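PDB 3GKQ: terminal oxygenase component of carbazole 1,9a-dioxygenase from Sphingomonas, which probably serves as the Rieske-type oxygenase component that adds dioxygen to carbazole at its 1 and 9a positions, using a [2Fe-2S] cluster and a non-heme iron. Local coordinates for residues L203-R217 with V228-A242. Numbering follows the deposited sequence.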
ATOM      1  N   LEU A 203      36.795 -20.695  -4.785  1.00 33.75           N
ATOM      2  CA  LEU A 203      36.097 -19.631  -4.072  1.00 32.53           C
ATOM      3  C   LEU A 203      36.254 -19.795  -2.567  1.00 32.47           C
ATOM      4  O   LEU A 203      35.720 -20.730  -1.968  1.00 33.35           O
ATOM      5  CB  LEU A 203      34.612 -19.632  -4.425  1.00 32.02           C
ATOM      6  CG  LEU A 203      33.809 -18.462  -3.848  1.00 35.15           C
ATOM      7  CD1 LEU A 203      34.231 -17.171  -4.547  1.00 34.25           C
ATOM      8  CD2 LEU A 203      32.322 -18.708  -4.044  1.00 34.37           C
ATOM      9  N   PRO A 204      36.998 -18.882  -1.936  1.00 31.83           N
ATOM     10  CA  PRO A 204      37.213 -18.946  -0.491  1.00 32.67           C
ATOM     11  C   PRO A 204      35.970 -18.498   0.275  1.00 33.68           C
ATOM     12  O   PRO A 204      34.970 -18.092  -0.326  1.00 32.22           O
ATOM     13  CB  PRO A 204      38.387 -18.000  -0.284  1.00 31.93           C
ATOM     14  CG  PRO A 204      38.122 -16.937  -1.313  1.00 34.31           C
ATOM     15  CD  PRO A 204      37.719 -17.741  -2.530  1.00 31.90           C
ATOM     16  N   LEU A 205      36.040 -18.594   1.600  1.00 34.25           N
ATOM     17  CA  LEU A 205      34.943 -18.172   2.461  1.00 37.27           C
ATOM     18  C   LEU A 205      35.057 -16.661   2.645  1.00 40.37           C
ATOM     19  O   LEU A 205      34.056 -15.947   2.614  1.00 41.02           O
ATOM     20  CB  LEU A 205      35.034 -18.856   3.832  1.00 33.05           C
ATOM     21  CG  LEU A 205      34.788 -20.366   3.899  1.00 33.34           C
ATOM     22  CD1 LEU A 205      35.090 -20.863   5.301  1.00 34.91           C
ATOM     23  CD2 LEU A 205      33.352 -20.680   3.517  1.00 32.38           C
ATOM     24  N   GLY A 206      36.293 -16.194   2.827  1.00 42.84           N
ATOM     25  CA  GLY A 206      36.554 -14.778   3.027  1.00 45.79           C
ATOM     26  C   GLY A 206      38.023 -14.409   2.869  1.00 46.53           C
ATOM     27  O   GLY A 206      38.738 -15.048   2.096  1.00 47.71           O
ATOM     28  N   PHE A 207      38.474 -13.396   3.614  1.00 46.03           N
ATOM     29  CA  PHE A 207      39.858 -12.917   3.534  1.00 44.96           C
ATOM     30  C   PHE A 207      40.376 -12.303   4.840  1.00 44.93           C
ATOM     31  O   PHE A 207      39.610 -11.746   5.617  1.00 45.67           O
ATOM     32  CB  PHE A 207      39.966 -11.848   2.446  1.00 44.32           C
ATOM     33  CG  PHE A 207      39.485 -12.297   1.094  1.00 44.06           C
ATOM     34  CD1 PHE A 207      40.302 -13.057   0.262  1.00 44.23           C
ATOM     35  CD2 PHE A 207      38.221 -11.938   0.641  1.00 42.69           C
ATOM     36  CE1 PHE A 207      39.866 -13.451  -1.011  1.00 43.76           C
ATOM     37  CE2 PHE A 207      37.776 -12.325  -0.625  1.00 42.27           C
ATOM     38  CZ  PHE A 207      38.600 -13.082  -1.454  1.00 41.75           C
ATOM     39  N   ALA A 208      41.684 -12.409   5.070  1.00 45.66           N
ATOM     40  CA  ALA A 208      42.325 -11.826   6.255  1.00 46.08           C
ATOM     41  C   ALA A 208      43.229 -10.707   5.718  1.00 46.62           C
ATOM     42  O   ALA A 208      44.431 -10.902   5.536  1.00 47.60           O
ATOM     43  CB  ALA A 208      43.154 -12.878   6.989  1.00 45.24           C
ATOM     44  N   PRO A 209      42.648  -9.520   5.456  1.00 46.83           N
ATOM     45  CA  PRO A 209      43.308  -8.319   4.926  1.00 46.51           C
ATOM     46  C   PRO A 209      44.606  -7.848   5.580  1.00 48.50           C
ATOM     47  O   PRO A 209      44.858  -8.081   6.768  1.00 47.78           O
ATOM     48  CB  PRO A 209      42.211  -7.255   5.021  1.00 46.47           C
ATOM     49  CG  PRO A 209      40.954  -8.050   4.849  1.00 45.99           C
ATOM     50  CD  PRO A 209      41.227  -9.239   5.736  1.00 46.64           C
ATOM     51  N   GLY A 210      45.424  -7.167   4.780  1.00 50.43           N
ATOM     52  CA  GLY A 210      46.676  -6.635   5.278  1.00 51.43           C
ATOM     53  C   GLY A 210      46.471  -5.181   5.662  1.00 52.88           C
ATOM     54  O   GLY A 210      45.415  -4.814   6.190  1.00 52.47           O
ATOM     55  N   ASP A 211      47.472  -4.350   5.393  1.00 52.51           N
ATOM     56  CA  ASP A 211      47.393  -2.928   5.707  1.00 52.98           C
ATOM     57  C   ASP A 211      46.170  -2.304   5.037  1.00 51.25           C
ATOM     58  O   ASP A 211      46.005  -2.392   3.819  1.00 51.01           O
ATOM     59  CB  ASP A 211      48.650  -2.212   5.215  1.00 55.58           C
ATOM     60  CG  ASP A 211      48.862  -2.376   3.721  1.00 58.41           C
ATOM     61  OD1 ASP A 211      49.156  -3.509   3.274  1.00 60.23           O
ATOM     62  OD2 ASP A 211      48.726  -1.371   2.989  1.00 60.50           O
ATOM     63  N   PRO A 212      45.301  -1.653   5.825  1.00 49.96           N
ATOM     64  CA  PRO A 212      44.101  -1.022   5.266  1.00 48.91           C
ATOM     65  C   PRO A 212      44.415  -0.024   4.150  1.00 49.09           C
ATOM     66  O   PRO A 212      43.560   0.272   3.309  1.00 46.89           O
ATOM     67  CB  PRO A 212      43.462  -0.354   6.486  1.00 48.99           C
ATOM     68  CG  PRO A 212      44.641  -0.079   7.389  1.00 49.31           C
ATOM     69  CD  PRO A 212      45.435  -1.352   7.261  1.00 48.50           C
ATOM     70  N   GLU A 213      45.652   0.463   4.126  1.00 49.78           N
ATOM     71  CA  GLU A 213      46.070   1.442   3.129  1.00 50.45           C
ATOM     72  C   GLU A 213      46.403   0.906   1.733  1.00 50.07           C
ATOM     73  O   GLU A 213      46.429   1.684   0.777  1.00 50.84           O
ATOM     74  CB  GLU A 213      47.251   2.255   3.666  1.00 52.52           C
ATOM     75  CG  GLU A 213      46.979   2.922   5.015  1.00 55.83           C
ATOM     76  CD  GLU A 213      45.690   3.734   5.027  1.00 58.69           C
ATOM     77  OE1 GLU A 213      45.546   4.642   4.176  1.00 59.51           O
ATOM     78  OE2 GLU A 213      44.823   3.468   5.892  1.00 59.70           O
ATOM     79  N   GLN A 214      46.667  -0.394   1.594  1.00 48.54           N
ATOM     80  CA  GLN A 214      46.960  -0.930   0.260  1.00 47.56           C
ATOM     81  C   GLN A 214      45.874  -1.897  -0.187  1.00 46.89           C
ATOM     82  O   GLN A 214      46.077  -2.692  -1.113  1.00 46.85           O
ATOM     83  CB  GLN A 214      48.321  -1.640   0.213  1.00 48.49           C
ATOM     84  CG  GLN A 214      48.942  -1.671  -1.205  1.00 50.94           C
ATOM     85  CD  GLN A 214      50.327  -2.319  -1.244  1.00 52.37           C
ATOM     86  OE1 GLN A 214      51.112  -2.183  -0.300  1.00 52.99           O
ATOM     87  NE2 GLN A 214      50.637  -3.013  -2.343  1.00 49.25           N
ATOM     88  N   LEU A 215      44.720  -1.822   0.473  1.00 45.68           N
ATOM     89  CA  LEU A 215      43.590  -2.688   0.147  1.00 45.13           C
ATOM     90  C   LEU A 215      42.828  -2.136  -1.051  1.00 45.06           C
ATOM     91  O   LEU A 215      42.055  -2.847  -1.689  1.00 47.53           O
ATOM     92  CB  LEU A 215      42.634  -2.807   1.344  1.00 42.53           C
ATOM     93  CG  LEU A 215      43.162  -3.443   2.635  1.00 41.65           C
ATOM     94  CD1 LEU A 215      42.041  -3.507   3.663  1.00 41.34           C
ATOM     95  CD2 LEU A 215      43.701  -4.842   2.343  1.00 39.05           C
ATOM     96  N   THR A 216      43.046  -0.864  -1.357  1.00 43.93           N
ATOM     97  CA  THR A 216      42.364  -0.245  -2.478  1.00 43.04           C
ATOM     98  C   THR A 216      43.252   0.753  -3.199  1.00 42.32           C
ATOM     99  O   THR A 216      44.288   1.175  -2.682  1.00 39.50           O
ATOM    100  CB  THR A 216      41.089   0.514  -2.023  1.00 44.10           C
ATOM    101  OG1 THR A 216      41.463   1.640  -1.218  1.00 44.14           O
ATOM    102  CG2 THR A 216      40.173  -0.396  -1.218  1.00 43.08           C
ATOM    103  N   ARG A 217      42.824   1.116  -4.402  1.00 41.41           N
ATOM    104  CA  ARG A 217      43.511   2.097  -5.222  1.00 42.90           C
ATOM    105  C   ARG A 217      42.412   2.875  -5.936  1.00 42.18           C
ATOM    106  O   ARG A 217      41.513   2.280  -6.523  1.00 43.16           O
ATOM    107  CB  ARG A 217      44.427   1.417  -6.247  1.00 43.95           C
ATOM    108  CG  ARG A 217      45.203   2.403  -7.114  1.00 47.56           C
ATOM    109  CD  ARG A 217      46.349   1.725  -7.863  1.00 49.80           C
ATOM    110  NE  ARG A 217      45.896   0.785  -8.888  1.00 50.71           N
ATOM    111  CZ  ARG A 217      45.352   1.145 -10.048  1.00 51.91           C
ATOM    112  NH1 ARG A 217      45.188   2.431 -10.341  1.00 51.34           N
ATOM    113  NH2 ARG A 217      44.980   0.216 -10.921  1.00 51.95           N
ATOM    114  N   VAL A 228      37.171   2.708  -8.090  1.00 31.61           N
ATOM    115  CA  VAL A 228      38.025   2.119  -7.068  1.00 30.93           C
ATOM    116  C   VAL A 228      38.361   0.672  -7.397  1.00 31.23           C
ATOM    117  O   VAL A 228      37.501  -0.087  -7.844  1.00 31.06           O
ATOM    118  CB  VAL A 228      37.324   2.143  -5.687  1.00 31.10           C
ATOM    119  CG1 VAL A 228      38.255   1.587  -4.614  1.00 31.27           C
ATOM    120  CG2 VAL A 228      36.886   3.564  -5.348  1.00 30.02           C
ATOM    121  N   PHE A 229      39.620   0.303  -7.182  1.00 31.54           N
ATOM    122  CA  PHE A 229      40.078  -1.059  -7.422  1.00 32.56           C
ATOM    123  C   PHE A 229      40.150  -1.759  -6.078  1.00 33.07           C
ATOM    124  O   PHE A 229      40.700  -1.223  -5.115  1.00 32.05           O
ATOM    125  CB  PHE A 229      41.474  -1.064  -8.062  1.00 33.14           C
ATOM    126  CG  PHE A 229      41.467  -0.842  -9.545  1.00 33.71           C
ATOM    127  CD1 PHE A 229      41.122  -1.872 -10.414  1.00 33.85           C
ATOM    128  CD2 PHE A 229      41.791   0.401 -10.076  1.00 34.70           C
ATOM    129  CE1 PHE A 229      41.099  -1.666 -11.792  1.00 34.31           C
ATOM    130  CE2 PHE A 229      41.770   0.617 -11.453  1.00 34.49           C
ATOM    131  CZ  PHE A 229      41.423  -0.419 -12.311  1.00 33.93           C
ATOM    132  N   ASP A 230      39.585  -2.955  -6.007  1.00 34.49           N
ATOM    133  CA  ASP A 230      39.619  -3.717  -4.775  1.00 37.77           C
ATOM    134  C   ASP A 230      40.905  -4.533  -4.770  1.00 39.66           C
ATOM    135  O   ASP A 230      41.070  -5.465  -5.559  1.00 37.91           O
ATOM    136  CB  ASP A 230      38.389  -4.617  -4.687  1.00 39.15           C
ATOM    137  CG  ASP A 230      38.479  -5.619  -3.566  1.00 41.59           C
ATOM    138  OD1 ASP A 230      39.142  -5.329  -2.546  1.00 41.87           O
ATOM    139  OD2 ASP A 230      37.867  -6.699  -3.704  1.00 46.73           O
ATOM    140  N   LEU A 231      41.816  -4.151  -3.878  1.00 42.70           N
ATOM    141  CA  LEU A 231      43.117  -4.798  -3.754  1.00 44.76           C
ATOM    142  C   LEU A 231      43.253  -5.687  -2.511  1.00 45.54           C
ATOM    143  O   LEU A 231      44.357  -5.862  -1.992  1.00 46.54           O
ATOM    144  CB  LEU A 231      44.215  -3.729  -3.724  1.00 43.28           C
ATOM    145  CG  LEU A 231      44.282  -2.712  -4.872  1.00 45.39           C
ATOM    146  CD1 LEU A 231      45.404  -1.717  -4.580  1.00 43.18           C
ATOM    147  CD2 LEU A 231      44.527  -3.416  -6.210  1.00 43.09           C
ATOM    148  N   LEU A 232      42.144  -6.241  -2.031  1.00 45.86           N
ATOM    149  CA  LEU A 232      42.182  -7.104  -0.853  1.00 46.45           C
ATOM    150  C   LEU A 232      42.801  -8.442  -1.269  1.00 49.18           C
ATOM    151  O   LEU A 232      43.557  -9.059  -0.512  1.00 49.36           O
ATOM    152  CB  LEU A 232      40.765  -7.333  -0.317  1.00 43.96           C
ATOM    153  CG  LEU A 232      40.559  -7.756   1.148  1.00 45.03           C
ATOM    154  CD1 LEU A 232      39.099  -8.116   1.363  1.00 39.78           C
ATOM    155  CD2 LEU A 232      41.428  -8.940   1.502  1.00 45.35           C
ATOM    156  N   GLY A 233      42.472  -8.880  -2.483  1.00 50.58           N
ATOM    157  CA  GLY A 233      42.996 -10.133  -2.999  1.00 53.08           C
ATOM    158  C   GLY A 233      44.508 -10.194  -2.916  1.00 53.44           C
ATOM    159  O   GLY A 233      45.073 -10.896  -2.076  1.00 54.66           O
ATOM    160  N   GLU A 234      45.159  -9.431  -3.787  1.00 53.98           N
ATOM    161  CA  GLU A 234      46.611  -9.374  -3.857  1.00 53.69           C
ATOM    162  C   GLU A 234      47.233  -8.845  -2.565  1.00 53.26           C
ATOM    163  O   GLU A 234      48.439  -8.602  -2.511  1.00 55.56           O
ATOM    164  CB  GLU A 234      47.020  -8.489  -5.043  1.00 56.84           C
ATOM    165  CG  GLU A 234      48.515  -8.453  -5.349  1.00 60.38           C
ATOM    166  CD  GLU A 234      48.850  -7.520  -6.504  1.00 62.84           C
ATOM    167  OE1 GLU A 234      48.390  -7.784  -7.639  1.00 64.12           O
ATOM    168  OE2 GLU A 234      49.571  -6.520  -6.278  1.00 63.62           O
ATOM    169  N   HIS A 235      46.426  -8.664  -1.523  1.00 51.77           N
ATOM    170  CA  HIS A 235      46.948  -8.151  -0.259  1.00 51.28           C
ATOM    171  C   HIS A 235      46.282  -8.758   0.973  1.00 50.23           C
ATOM    172  O   HIS A 235      45.840  -8.038   1.877  1.00 51.02           O
ATOM    173  CB  HIS A 235      46.811  -6.625  -0.224  1.00 51.95           C
ATOM    174  CG  HIS A 235      47.500  -5.933  -1.362  1.00 53.65           C
ATOM    175  ND1 HIS A 235      47.163  -6.156  -2.681  1.00 54.20           N
ATOM    176  CD2 HIS A 235      48.519  -5.042  -1.378  1.00 53.71           C
ATOM    177  CE1 HIS A 235      47.946  -5.431  -3.461  1.00 54.32           C
ATOM    178  NE2 HIS A 235      48.777  -4.746  -2.696  1.00 54.83           N
ATOM    179  N   SER A 236      46.227 -10.085   1.015  1.00 49.39           N
ATOM    180  CA  SER A 236      45.617 -10.786   2.141  1.00 49.25           C
ATOM    181  C   SER A 236      45.908 -12.282   2.098  1.00 49.53           C
ATOM    182  O   SER A 236      46.695 -12.759   1.277  1.00 49.94           O
ATOM    183  CB  SER A 236      44.102 -10.607   2.110  1.00 48.72           C
ATOM    184  OG  SER A 236      43.547 -11.370   1.045  1.00 46.31           O
ATOM    185  N   VAL A 237      45.251 -13.009   2.997  1.00 48.93           N
ATOM    186  CA  VAL A 237      45.362 -14.456   3.078  1.00 48.90           C
ATOM    187  C   VAL A 237      43.924 -14.953   2.944  1.00 48.15           C
ATOM    188  O   VAL A 237      43.124 -14.784   3.862  1.00 48.79           O
ATOM    189  CB  VAL A 237      45.936 -14.909   4.443  1.00 49.36           C
ATOM    190  CG1 VAL A 237      45.974 -16.432   4.518  1.00 48.99           C
ATOM    191  CG2 VAL A 237      47.337 -14.340   4.636  1.00 49.72           C
ATOM    192  N   PRO A 238      43.574 -15.558   1.791  1.00 47.94           N
ATOM    193  CA  PRO A 238      42.219 -16.072   1.547  1.00 46.22           C
ATOM    194  C   PRO A 238      41.814 -17.172   2.531  1.00 44.60           C
ATOM    195  O   PRO A 238      42.610 -18.055   2.845  1.00 45.69           O
ATOM    196  CB  PRO A 238      42.294 -16.565   0.103  1.00 46.66           C
ATOM    197  CG  PRO A 238      43.711 -17.036  -0.004  1.00 47.80           C
ATOM    198  CD  PRO A 238      44.479 -15.927   0.687  1.00 47.61           C
ATOM    199  N   ILE A 239      40.572 -17.108   3.005  1.00 42.75           N
ATOM    200  CA  ILE A 239      40.048 -18.067   3.980  1.00 39.62           C
ATOM    201  C   ILE A 239      39.307 -19.233   3.324  1.00 39.27           C
ATOM    202  O   ILE A 239      38.178 -19.070   2.842  1.00 37.31           O
ATOM    203  CB  ILE A 239      39.076 -17.364   4.960  1.00 39.15           C
ATOM    204  CG1 ILE A 239      39.690 -16.045   5.445  1.00 38.05           C
ATOM    205  CG2 ILE A 239      38.762 -18.279   6.139  1.00 36.40           C
ATOM    206  CD1 ILE A 239      41.030 -16.196   6.144  1.00 38.59           C
ATOM    207  N   PHE A 240      39.937 -20.408   3.319  1.00 38.03           N
ATOM    208  CA  PHE A 240      39.335 -21.598   2.719  1.00 36.29           C
ATOM    209  C   PHE A 240      38.754 -22.555   3.753  1.00 36.68           C
ATOM    210  O   PHE A 240      38.140 -23.563   3.409  1.00 36.75           O
ATOM    211  CB  PHE A 240      40.359 -22.321   1.839  1.00 34.47           C
ATOM    212  CG  PHE A 240      40.437 -21.778   0.444  1.00 32.84           C
ATOM    213  CD1 PHE A 240      39.419 -22.030  -0.467  1.00 30.06           C
ATOM    214  CD2 PHE A 240      41.510 -20.988   0.049  1.00 31.62           C
ATOM    215  CE1 PHE A 240      39.462 -21.495  -1.755  1.00 30.16           C
ATOM    216  CE2 PHE A 240      41.566 -20.450  -1.235  1.00 31.23           C
ATOM    217  CZ  PHE A 240      40.538 -20.705  -2.138  1.00 31.82           C
ATOM    218  N   GLU A 241      38.958 -22.237   5.025  1.00 36.87           N
ATOM    219  CA  GLU A 241      38.411 -23.035   6.110  1.00 38.13           C
ATOM    220  C   GLU A 241      38.387 -22.146   7.346  1.00 35.79           C
ATOM    221  O   GLU A 241      39.291 -21.332   7.554  1.00 35.82           O
ATOM    222  CB  GLU A 241      39.258 -24.295   6.345  1.00 42.88           C
ATOM    223  CG  GLU A 241      40.581 -24.081   7.054  1.00 48.14           C
ATOM    224  CD  GLU A 241      40.431 -24.053   8.563  1.00 52.29           C
ATOM    225  OE1 GLU A 241      39.839 -25.006   9.122  1.00 55.18           O
ATOM    226  OE2 GLU A 241      40.911 -23.083   9.190  1.00 55.80           O
ATOM    227  N   ALA A 242      37.342 -22.279   8.155  1.00 32.73           N
ATOM    228  CA  ALA A 242      37.229 -21.457   9.350  1.00 32.75           C
ATOM    229  C   ALA A 242      36.643 -22.228  10.521  1.00 31.99           C
ATOM    230  O   ALA A 242      35.859 -23.155  10.339  1.00 32.73           O
ATOM    231  CB  ALA A 242      36.376 -20.217   9.056  1.00 31.84           C
TER
HETATM  232  O   HOH W   1      39.812  -3.959  -0.640  1.00 36.40           O
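I239 N donates almost straight to G206 O (2.9 Å) in the first of two antiparallel pairings, while I239 O receives L205 N and, weakly, G206 N; L205 and G206 opposite I239 form a classic beta bulge. In the other, a hairpin, F229 N reaches R217 O (2.8 Å) and R217 N returns to F229 O. Between them, L215 O accepts L231 N and a water (2.7 Å). D230 closes an Asx turn, its OD1 accepting L232 N (3.2 Å). CG anti to the backbone N (chi1 -178°) and a bend at chi3 (68°) lay the R217 guanidinium alongside the F229 ring, NH2 over one face, offset toward the rim and 3.3 Å from CE2. P204 CB lies 3.9 Å from the F240 ring centroid, 11° off the normal, a CH-pi contact. L232 CD2 wedges against F207 CB and, tightly, P209 CG (3.5 Å), while P238 CB meets F207 CD1. L203 packs on H190, an iron ligand. F207 makes backbone hydrogen bonds to a second subunit, whose N113 meets A208 and P209 and whose L111 meets I239. Backbone bonds thus fix the register and, together with packing, tie this edge of the catalytic domain to the iron site's surroundings and the trimer interface.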